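Local coordinates for protein putative acyl-CoA N-acyltransferase (Klebsiella pneumoniae subsp. pneumoniae, PDB 3LOD) that probably transfers an acyl group from acyl-CoA to an acceptor, as expected of a GNAT-family acyltransferase whose substrate is not established, at residues T7-T12 against A51-S56; I20-A25 against R79-P84; L111-G116 against V147-P152. All blocks are in the same frame, centred on the assembly; numbering follows the deposited sequence.

Contact 1 (T7-T12 against A51-S56); sequences TDIAPT and ALAIRS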
loop_
_atom_site.group_PDB
_atom_site.type_symbol
_atom_site.label_atom_id
_atom_site.label_comp_id
_atom_site.label_asym_id
_atom_site.label_seq_id
_atom_site.Cartn_x
_atom_site.Cartn_y
_atom_site.Cartn_z
ATOM N N THR A 7 10.538 0.211 7.816
ATOM C CA THR A 7 10.450 1.148 8.932
ATOM C C THR A 7 9.276 2.034 8.747
ATOM O O THR A 7 8.852 2.243 7.614
ATOM C CB THR A 7 11.661 2.133 8.986
ATOM O OG1 THR A 7 11.626 3.025 7.845
ATOM C CG2 THR A 7 13.017 1.400 9.088
ATOM N N ASP A 8 8.801 2.617 9.838
ATOM C CA ASP A 8 7.795 3.656 9.753
ATOM C C ASP A 8 8.337 4.786 8.869
ATOM O O ASP A 8 9.558 4.932 8.755
ATOM C CB ASP A 8 7.463 4.199 11.146
ATOM C CG ASP A 8 6.373 3.380 11.877
ATOM O OD1 ASP A 8 5.660 2.599 11.210
ATOM O OD2 ASP A 8 6.206 3.545 13.121
ATOM N N ILE A 9 7.442 5.531 8.213
ATOM C CA ILE A 9 7.736 6.860 7.662
ATOM C C ILE A 9 6.550 7.811 7.829
ATOM O O ILE A 9 5.383 7.439 7.693
ATOM C CB ILE A 9 8.100 6.894 6.105
ATOM C CG1 ILE A 9 7.623 5.670 5.395
ATOM C CG2 ILE A 9 9.584 7.284 5.728
ATOM C CD1 ILE A 9 6.273 5.894 4.988
ATOM N N ALA A 10 6.893 9.064 8.084
ATOM C CA ALA A 10 5.983 10.200 7.961
ATOM C C ALA A 10 5.565 10.317 6.483
ATOM O O ALA A 10 6.416 10.318 5.589
ATOM C CB ALA A 10 6.705 11.533 8.465
ATOM N N PRO A 11 4.251 10.365 6.215
ATOM C CA PRO A 11 3.809 10.686 4.855
ATOM C C PRO A 11 4.298 12.083 4.399
ATOM O O PRO A 11 4.074 12.469 3.258
ATOM C CB PRO A 11 2.274 10.675 4.979
ATOM C CG PRO A 11 2.000 10.769 6.436
ATOM C CD PRO A 11 3.114 10.032 7.087
ATOM N N THR A 12 4.947 12.836 5.284
ATOM C CA THR A 12 5.412 14.169 4.924
ATOM C C THR A 12 6.921 14.217 4.656
ATOM O O THR A 12 7.426 15.162 4.056
ATOM C CB THR A 12 4.989 15.189 5.963
ATOM O OG1 THR A 12 5.308 14.679 7.263
ATOM C CG2 THR A 12 3.479 15.413 5.860
ATOM N N ALA A 51 1.953 4.042 7.684
ATOM C CA ALA A 51 2.770 4.265 6.530
ATOM C C ALA A 51 4.131 3.651 6.804
ATOM O O ALA A 51 4.747 3.895 7.866
ATOM C CB ALA A 51 2.910 5.726 6.317
ATOM N N LEU A 52 4.610 2.886 5.834
ATOM C CA LEU A 52 5.884 2.148 5.946
ATOM C C LEU A 52 6.770 2.314 4.709
ATOM O O LEU A 52 6.254 2.576 3.608
ATOM C CB LEU A 52 5.591 0.651 6.119
ATOM C CG LEU A 52 4.781 0.172 7.332
ATOM C CD1 LEU A 52 4.638 -1.372 7.366
ATOM C CD2 LEU A 52 5.334 0.696 8.655
ATOM N N ALA A 53 8.078 2.113 4.876
ATOM C CA ALA A 53 9.041 2.153 3.739
ATOM C C ALA A 53 9.936 0.931 3.718
ATOM O O ALA A 53 10.216 0.356 4.773
ATOM C CB ALA A 53 9.889 3.389 3.811
ATOM N N ILE A 54 10.386 0.526 2.531
ATOM C CA ILE A 54 11.447 -0.476 2.420
ATOM C C ILE A 54 12.708 0.167 1.943
ATOM O O ILE A 54 12.722 0.933 0.970
ATOM C CB ILE A 54 11.155 -1.543 1.404
ATOM C CG1 ILE A 54 9.705 -1.627 1.143
ATOM C CG2 ILE A 54 11.609 -2.953 1.869
ATOM C CD1 ILE A 54 9.527 -2.138 -0.248
ATOM N N ARG A 55 13.792 -0.206 2.597
ATOM C CA ARG A 55 15.053 0.454 2.446
ATOM C C ARG A 55 16.048 -0.563 2.008
ATOM O O ARG A 55 16.043 -1.703 2.463
ATOM C CB ARG A 55 15.461 1.088 3.772
ATOM C CG ARG A 55 14.275 1.671 4.553
ATOM C CD ARG A 55 14.667 2.607 5.702
ATOM N NE ARG A 55 14.926 3.929 5.148
ATOM C CZ ARG A 55 14.149 5.008 5.272
ATOM N NH1 ARG A 55 13.027 4.980 5.992
ATOM N NH2 ARG A 55 14.537 6.139 4.684
ATOM N N SER A 56 16.902 -0.125 1.105
ATOM C CA SER A 56 18.014 -0.904 0.663
ATOM C C SER A 56 18.959 -1.148 1.859
ATOM O O SER A 56 18.716 -0.627 2.970
ATOM C CB SER A 56 18.708 -0.201 -0.509
ATOM O OG SER A 56 19.567 0.839 -0.074
HETATM O O HOH W 1 11.913 6.838 8.219
#
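Thr-7 and Ala-53 form an antiparallel hydrogen-bonded pair where strand 5-8, at one margin of the mixed GNAT sheet, meets strand 49-55. Ala-53 N gives its hydrogen to Thr-7 O at 2.8 Å, and Thr-7 N returns a bond to Ala-53 O at 3.1 Å. One step on, at the non-hydrogen-bonded pair Asp-8 and Leu-52, the chain begins to leave the sheet. The last backbone bond, Ile-9 N to Ala-51 O at 3.2 Å, already comes from well above the carbonyl plane, 47° out of it.

The tight part is built by Ile-9. Its side chain turns back over the neighbouring strand: CD1 rests 3.6 Å from Ala-51 CB, and CG1 is equally near Ala-53 CB. Ile-9 thus lies close over the two alanine methyls. Phe-16 of helix 14-26 packs on Ile-9 and Pro-11. Leu-52 projects from the other face, onto Leu-95, Ala-98 and Leu-99 of helix 91-104.

The looser side is polar. The Arg-55 and Thr-7 side chains cross at about a right angle, and Arg-55, bent at its third torsion (chi3 82°), reaches Thr-7 OG1 with NH1; this bond of 3.0 Å lies in the guanidinium plane. The rest of that group is held by Glu-15, in a salt bridge to NH2, and by Gly-59 O, which accepts from NE. The carboxylate of Asp-8, which is exposed, makes a long, weak ion pair with Lys-102 through OD2. Thr-7 OG1, an acceptor towards Arg-55, donates its own hydrogen to Asp-8 O. Asp-8 O also accepts from a water 3.1 Å from it, and the same water accepts a weak bond from Arg-55 NH1.

Contact 2 (I20-A25 against R79-P84); sequences IAALDA and RVYIDP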
loop_
_atom_site.group_PDB
_atom_site.type_symbol
_atom_site.label_atom_id
_atom_site.label_comp_id
_atom_site.label_asym_id
_atom_site.label_seq_id
_atom_site.Cartn_x
_atom_site.Cartn_y
_atom_site.Cartn_z
ATOM N N ILE A 20 5.809 8.258 -3.916
ATOM C CA ILE A 20 4.484 8.656 -4.287
ATOM C C ILE A 20 4.448 9.454 -5.616
ATOM O O ILE A 20 3.684 9.134 -6.519
ATOM C CB ILE A 20 3.927 9.441 -3.061
ATOM C CG1 ILE A 20 3.685 8.448 -1.934
ATOM C CG2 ILE A 20 2.654 10.180 -3.303
ATOM C CD1 ILE A 20 3.566 7.012 -2.433
ATOM N N ALA A 21 5.281 10.481 -5.733
ATOM C CA ALA A 21 5.374 11.263 -6.966
ATOM C C ALA A 21 5.741 10.354 -8.153
ATOM O O ALA A 21 5.103 10.449 -9.222
ATOM C CB ALA A 21 6.350 12.382 -6.803
ATOM N N ALA A 22 6.733 9.480 -7.974
ATOM C CA ALA A 22 7.114 8.523 -9.039
ATOM C C ALA A 22 5.932 7.580 -9.361
ATOM O O ALA A 22 5.672 7.305 -10.526
ATOM C CB ALA A 22 8.398 7.674 -8.630
ATOM N N LEU A 23 5.253 7.069 -8.336
ATOM C CA LEU A 23 4.035 6.248 -8.516
ATOM C C LEU A 23 3.055 6.974 -9.437
ATOM O O LEU A 23 2.629 6.393 -10.440
ATOM C CB LEU A 23 3.342 5.942 -7.166
ATOM C CG LEU A 23 2.012 5.149 -7.085
ATOM C CD1 LEU A 23 2.080 3.734 -7.628
ATOM C CD2 LEU A 23 1.491 5.079 -5.665
ATOM N N ASP A 24 2.725 8.232 -9.106
ATOM C CA ASP A 24 1.735 8.994 -9.816
ATOM C C ASP A 24 2.215 9.334 -11.214
ATOM O O ASP A 24 1.373 9.476 -12.120
ATOM C CB ASP A 24 1.407 10.298 -9.089
ATOM C CG ASP A 24 0.482 10.112 -7.882
ATOM O OD1 ASP A 24 0.084 8.983 -7.487
ATOM O OD2 ASP A 24 0.132 11.156 -7.295
ATOM N N ALA A 25 3.538 9.490 -11.382
ATOM C CA ALA A 25 4.112 9.844 -12.702
ATOM C C ALA A 25 4.001 8.648 -13.622
ATOM O O ALA A 25 3.662 8.799 -14.799
ATOM C CB ALA A 25 5.573 10.332 -12.616
ATOM N N ARG A 79 -1.311 3.789 -1.915
ATOM C CA ARG A 79 0.002 4.356 -2.136
ATOM C C ARG A 79 1.115 3.378 -2.036
ATOM O O ARG A 79 2.170 3.731 -1.532
ATOM C CB ARG A 79 0.306 5.527 -1.197
ATOM C CG ARG A 79 -0.734 6.650 -1.115
ATOM C CD ARG A 79 -1.299 7.066 -2.460
ATOM N NE ARG A 79 -1.349 8.509 -2.606
ATOM C CZ ARG A 79 -1.186 9.093 -3.784
ATOM N NH1 ARG A 79 -1.198 10.433 -3.885
ATOM N NH2 ARG A 79 -0.975 8.313 -4.860
ATOM N N VAL A 80 0.926 2.179 -2.556
ATOM C CA VAL A 80 1.963 1.153 -2.603
ATOM C C VAL A 80 2.796 1.258 -3.865
ATOM O O VAL A 80 2.255 1.268 -4.988
ATOM C CB VAL A 80 1.292 -0.261 -2.549
ATOM C CG1 VAL A 80 2.323 -1.395 -2.649
ATOM C CG2 VAL A 80 0.525 -0.359 -1.265
ATOM N N TYR A 81 4.110 1.263 -3.732
ATOM C CA TYR A 81 4.990 1.375 -4.903
ATOM C C TYR A 81 6.332 0.827 -4.504
ATOM O O TYR A 81 6.758 1.031 -3.342
ATOM C CB TYR A 81 5.180 2.831 -5.189
ATOM C CG TYR A 81 6.157 3.169 -6.301
ATOM C CD1 TYR A 81 5.795 3.014 -7.674
ATOM C CD2 TYR A 81 7.414 3.729 -6.003
ATOM C CE1 TYR A 81 6.703 3.401 -8.716
ATOM C CE2 TYR A 81 8.314 4.119 -7.031
ATOM C CZ TYR A 81 7.939 3.942 -8.383
ATOM O OH TYR A 81 8.782 4.321 -9.406
ATOM N N ILE A 82 7.004 0.163 -5.446
ATOM C CA ILE A 82 8.398 -0.298 -5.307
ATOM C C ILE A 82 9.142 0.244 -6.509
ATOM O O ILE A 82 8.715 0.015 -7.668
ATOM C CB ILE A 82 8.487 -1.829 -5.458
ATOM C CG1 ILE A 82 7.607 -2.570 -4.450
ATOM C CG2 ILE A 82 9.948 -2.286 -5.497
ATOM C CD1 ILE A 82 7.891 -2.243 -2.980
ATOM N N ASP A 83 10.237 0.974 -6.254
ATOM C CA ASP A 83 11.094 1.444 -7.315
ATOM C C ASP A 83 11.528 0.334 -8.254
ATOM O O ASP A 83 12.184 -0.605 -7.817
ATOM C CB ASP A 83 12.367 2.005 -6.742
ATOM C CG ASP A 83 13.294 2.489 -7.830
ATOM O OD1 ASP A 83 13.027 3.595 -8.339
ATOM O OD2 ASP A 83 14.240 1.760 -8.221
ATOM N N PRO A 84 11.244 0.481 -9.555
ATOM C CA PRO A 84 11.559 -0.428 -10.671
ATOM C C PRO A 84 12.897 -1.204 -10.597
ATOM O O PRO A 84 13.001 -2.368 -11.082
ATOM C CB PRO A 84 11.567 0.524 -11.876
ATOM C CG PRO A 84 10.387 1.416 -11.529
ATOM C CD PRO A 84 10.643 1.725 -10.059
#
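The side chains of Arg-79 and Asp-24 cross at about a right angle, yet the guanidinium and carboxylate planes are only 28° apart. Arg-79 NH2 donates from the guanidinium edge to Asp-24 OD1 at 2.9 Å, on the syn side of the oxygen. Bends at the second and third torsions of Arg-79 bring the guanidinium to Asp-24 and under Ile-20 CG2, which lies over one face, offset toward the rim; Ile-20 CD1 is 3.8 Å from Arg-79 CB.

A chi1 of 175° turns the Tyr-81 ring toward the helix flank, where it runs more across the axis than along it, with Leu-23 N above one face. The Leu-23 and Tyr-81 side chains run past each other in opposite directions, CD1 to CD1 at 3.8 Å. Ala-22 CB meets the far end of the ring, 3.5 Å from Tyr-81 OH.

Here a helix packs on one face of the GNAT sheet, against the strand corresponding to beta4: 20-25 of helix 14-26 crosses 79-82 of strand 74-82 at 88°, their axes 8.5 Å apart. Tyr-81 also touches Arg-87; its backbone bonds with Cys-64 of strand 61-69, and that of Asp-83, just past the strand end, with Val-62.

Contact 3 (L111-G116 against V147-P152); sequences LRLETG and VFMEKP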
loop_
_atom_site.group_PDB
_atom_site.type_symbol
_atom_site.label_atom_id
_atom_site.label_comp_id
_atom_site.label_asym_id
_atom_site.label_seq_id
_atom_site.Cartn_x
_atom_site.Cartn_y
_atom_site.Cartn_z
ATOM N N LEU A 111 -8.792 -5.691 5.174
ATOM C CA LEU A 111 -8.115 -4.706 4.348
ATOM C C LEU A 111 -8.718 -4.665 3.011
ATOM O O LEU A 111 -8.867 -5.705 2.422
ATOM C CB LEU A 111 -6.681 -5.101 4.130
ATOM C CG LEU A 111 -5.747 -4.404 5.058
ATOM C CD1 LEU A 111 -4.388 -4.664 4.484
ATOM C CD2 LEU A 111 -6.101 -2.890 5.110
ATOM N N ARG A 112 -9.005 -3.478 2.499
ATOM C CA ARG A 112 -9.483 -3.353 1.136
ATOM C C ARG A 112 -8.601 -2.435 0.355
ATOM O O ARG A 112 -7.931 -1.597 0.954
ATOM C CB ARG A 112 -10.836 -2.688 1.140
ATOM C CG ARG A 112 -11.711 -3.261 2.113
ATOM C CD ARG A 112 -12.491 -2.169 2.738
ATOM N NE ARG A 112 -13.831 -2.671 2.816
ATOM C CZ ARG A 112 -14.857 -1.925 3.159
ATOM N NH1 ARG A 112 -14.634 -0.647 3.502
ATOM N NH2 ARG A 112 -16.073 -2.483 3.210
ATOM N N LEU A 113 -8.655 -2.523 -0.984
ATOM C CA LEU A 113 -7.907 -1.575 -1.787
ATOM C C LEU A 113 -8.612 -1.345 -3.099
ATOM O O LEU A 113 -9.356 -2.218 -3.566
ATOM C CB LEU A 113 -6.440 -2.077 -2.025
ATOM C CG LEU A 113 -6.426 -3.418 -2.750
ATOM C CD1 LEU A 113 -6.450 -3.197 -4.264
ATOM C CD2 LEU A 113 -5.299 -4.337 -2.356
ATOM N N GLU A 114 -8.353 -0.179 -3.690
ATOM C CA GLU A 114 -8.722 0.141 -5.068
ATOM C C GLU A 114 -7.399 0.382 -5.840
ATOM O O GLU A 114 -6.553 1.121 -5.364
ATOM C CB GLU A 114 -9.612 1.405 -5.062
ATOM C CG GLU A 114 -10.163 1.908 -6.430
ATOM C CD GLU A 114 -9.114 2.565 -7.372
ATOM O OE1 GLU A 114 -8.373 3.520 -6.980
ATOM O OE2 GLU A 114 -9.048 2.120 -8.546
ATOM N N THR A 115 -7.210 -0.270 -6.989
ATOM C CA THR A 115 -6.273 0.201 -8.044
ATOM C C THR A 115 -6.886 0.130 -9.423
ATOM O O THR A 115 -7.808 -0.649 -9.655
ATOM C CB THR A 115 -5.015 -0.691 -8.259
ATOM O OG1 THR A 115 -5.293 -2.047 -7.858
ATOM C CG2 THR A 115 -3.755 -0.086 -7.608
ATOM N N GLY A 116 -6.273 0.849 -10.365
ATOM C CA GLY A 116 -6.677 0.770 -11.768
ATOM C C GLY A 116 -6.428 -0.599 -12.380
ATOM O O GLY A 116 -5.538 -1.343 -11.926
ATOM N N VAL A 147 -10.267 -1.683 -9.913
ATOM C CA VAL A 147 -10.387 -3.028 -9.334
ATOM C C VAL A 147 -10.355 -2.843 -7.828
ATOM O O VAL A 147 -9.451 -2.188 -7.292
ATOM C CB VAL A 147 -9.221 -3.952 -9.745
ATOM C CG1 VAL A 147 -9.473 -5.371 -9.321
ATOM C CG2 VAL A 147 -9.045 -3.906 -11.232
ATOM N N PHE A 148 -11.369 -3.384 -7.168
ATOM C CA PHE A 148 -11.465 -3.361 -5.741
ATOM C C PHE A 148 -11.137 -4.742 -5.288
ATOM O O PHE A 148 -11.561 -5.700 -5.950
ATOM C CB PHE A 148 -12.878 -3.014 -5.346
ATOM C CG PHE A 148 -13.329 -1.707 -5.906
ATOM C CD1 PHE A 148 -12.962 -0.502 -5.282
ATOM C CD2 PHE A 148 -14.115 -1.663 -7.067
ATOM C CE1 PHE A 148 -13.366 0.732 -5.796
ATOM C CE2 PHE A 148 -14.528 -0.436 -7.588
ATOM C CZ PHE A 148 -14.142 0.768 -6.946
ATOM N N MET A 149 -10.390 -4.845 -4.172
ATOM C CA MET A 149 -9.980 -6.137 -3.604
ATOM C C MET A 149 -10.024 -6.095 -2.084
ATOM O O MET A 149 -9.901 -5.041 -1.475
ATOM C CB MET A 149 -8.565 -6.556 -4.124
ATOM C CG MET A 149 -8.296 -6.329 -5.647
ATOM S SD MET A 149 -6.751 -7.122 -6.305
ATOM C CE MET A 149 -7.338 -8.815 -6.041
ATOM N N GLU A 150 -10.236 -7.226 -1.429
ATOM C CA GLU A 150 -10.073 -7.228 0.001
ATOM C C GLU A 150 -9.651 -8.568 0.506
ATOM O O GLU A 150 -9.634 -9.521 -0.231
ATOM C CB GLU A 150 -11.321 -6.737 0.733
ATOM C CG GLU A 150 -12.579 -7.652 0.633
ATOM C CD GLU A 150 -13.676 -7.314 1.678
ATOM O OE1 GLU A 150 -14.286 -8.274 2.232
ATOM O OE2 GLU A 150 -13.910 -6.096 1.946
ATOM N N LYS A 151 -9.316 -8.604 1.783
ATOM C CA LYS A 151 -8.733 -9.746 2.423
ATOM C C LYS A 151 -9.087 -9.680 3.928
ATOM O O LYS A 151 -8.878 -8.644 4.559
ATOM C CB LYS A 151 -7.229 -9.637 2.283
ATOM C CG LYS A 151 -6.515 -10.801 2.881
ATOM C CD LYS A 151 -5.042 -10.557 2.919
ATOM C CE LYS A 151 -4.393 -11.762 3.503
ATOM N NZ LYS A 151 -2.948 -11.712 3.275
ATOM N N PRO A 152 -9.620 -10.783 4.502
ATOM C CA PRO A 152 -9.834 -10.805 5.962
ATOM C C PRO A 152 -8.525 -11.028 6.663
ATOM O O PRO A 152 -7.736 -11.864 6.259
ATOM C CB PRO A 152 -10.781 -11.988 6.173
ATOM C CG PRO A 152 -10.654 -12.841 5.014
ATOM C CD PRO A 152 -10.123 -12.017 3.855
#
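The Phe-148 ring meets Glu-114 at a slant, neither squarely over a face nor at an edge: Glu-114 CG is 3.5 Å from Phe-148 CE1, and the carboxylate plane is turned 68° from the ring. Phe-137 adds a second ring, inclined about 70° to that of Phe-148. The Arg-112 guanidinium, on the same face, has Glu-150 OE2 at its edge, in plane. Arg-112 and Glu-150 lie side by side and point the same way, though the salt bridge from NE to OE2 is long at 3.5 Å, and OE2 also makes a long, weak ion pair with Arg-134 NE.

On the other side of the sheet Leu-113 and Met-149 also run alongside each other, with Leu-113 CD1 3.9 Å from Met-149 CG, and both touch Tyr-126 of helix 120-128. Between these layers strands 110-116 (corresponding to beta5) and 146-152 are antiparallel neighbours in the C-terminal part of the GNAT sheet. Six hydrogen bonds join Leu-111 with Lys-151, Leu-113 with Met-149 and Thr-115 with Val-147, the shortest being Val-147 N to Thr-115 O at 2.7 Å.

Glu-114 spends its polar end on Ser-146, through OE2, while Lys-151 NZ is held by Asn-129 O and Glu-100. Backbone pairing and apolar contact therefore probably carry most of this union, with the stretched Arg-112 to Glu-150 pair contributing a weaker electrostatic term.

How the contacts relate
All three contacts belong to one sheet. Contacts 1 and 2 interlock along the chain: helix 14-26 comes between the two strands of contact 1, and its partner strand 74-82 follows them. Their centres are 13 Å apart, and they touch where Ile-54 CD1 packs on Ile-82 CD1. Contact 3 lies across the chain's centre from contact 1, 21 Å between centres. From contact 2 it is 18 Å by centres, with nearest atoms about 7 Å apart, although strands 74-82 and 110-116 are sheet neighbours. In GNAT relatives the pantetheine arm of acyl-CoA lies in the splay between the strands corresponding to 74-82 and 110-116, so contacts 2 and 3 probably flank the cofactor cleft.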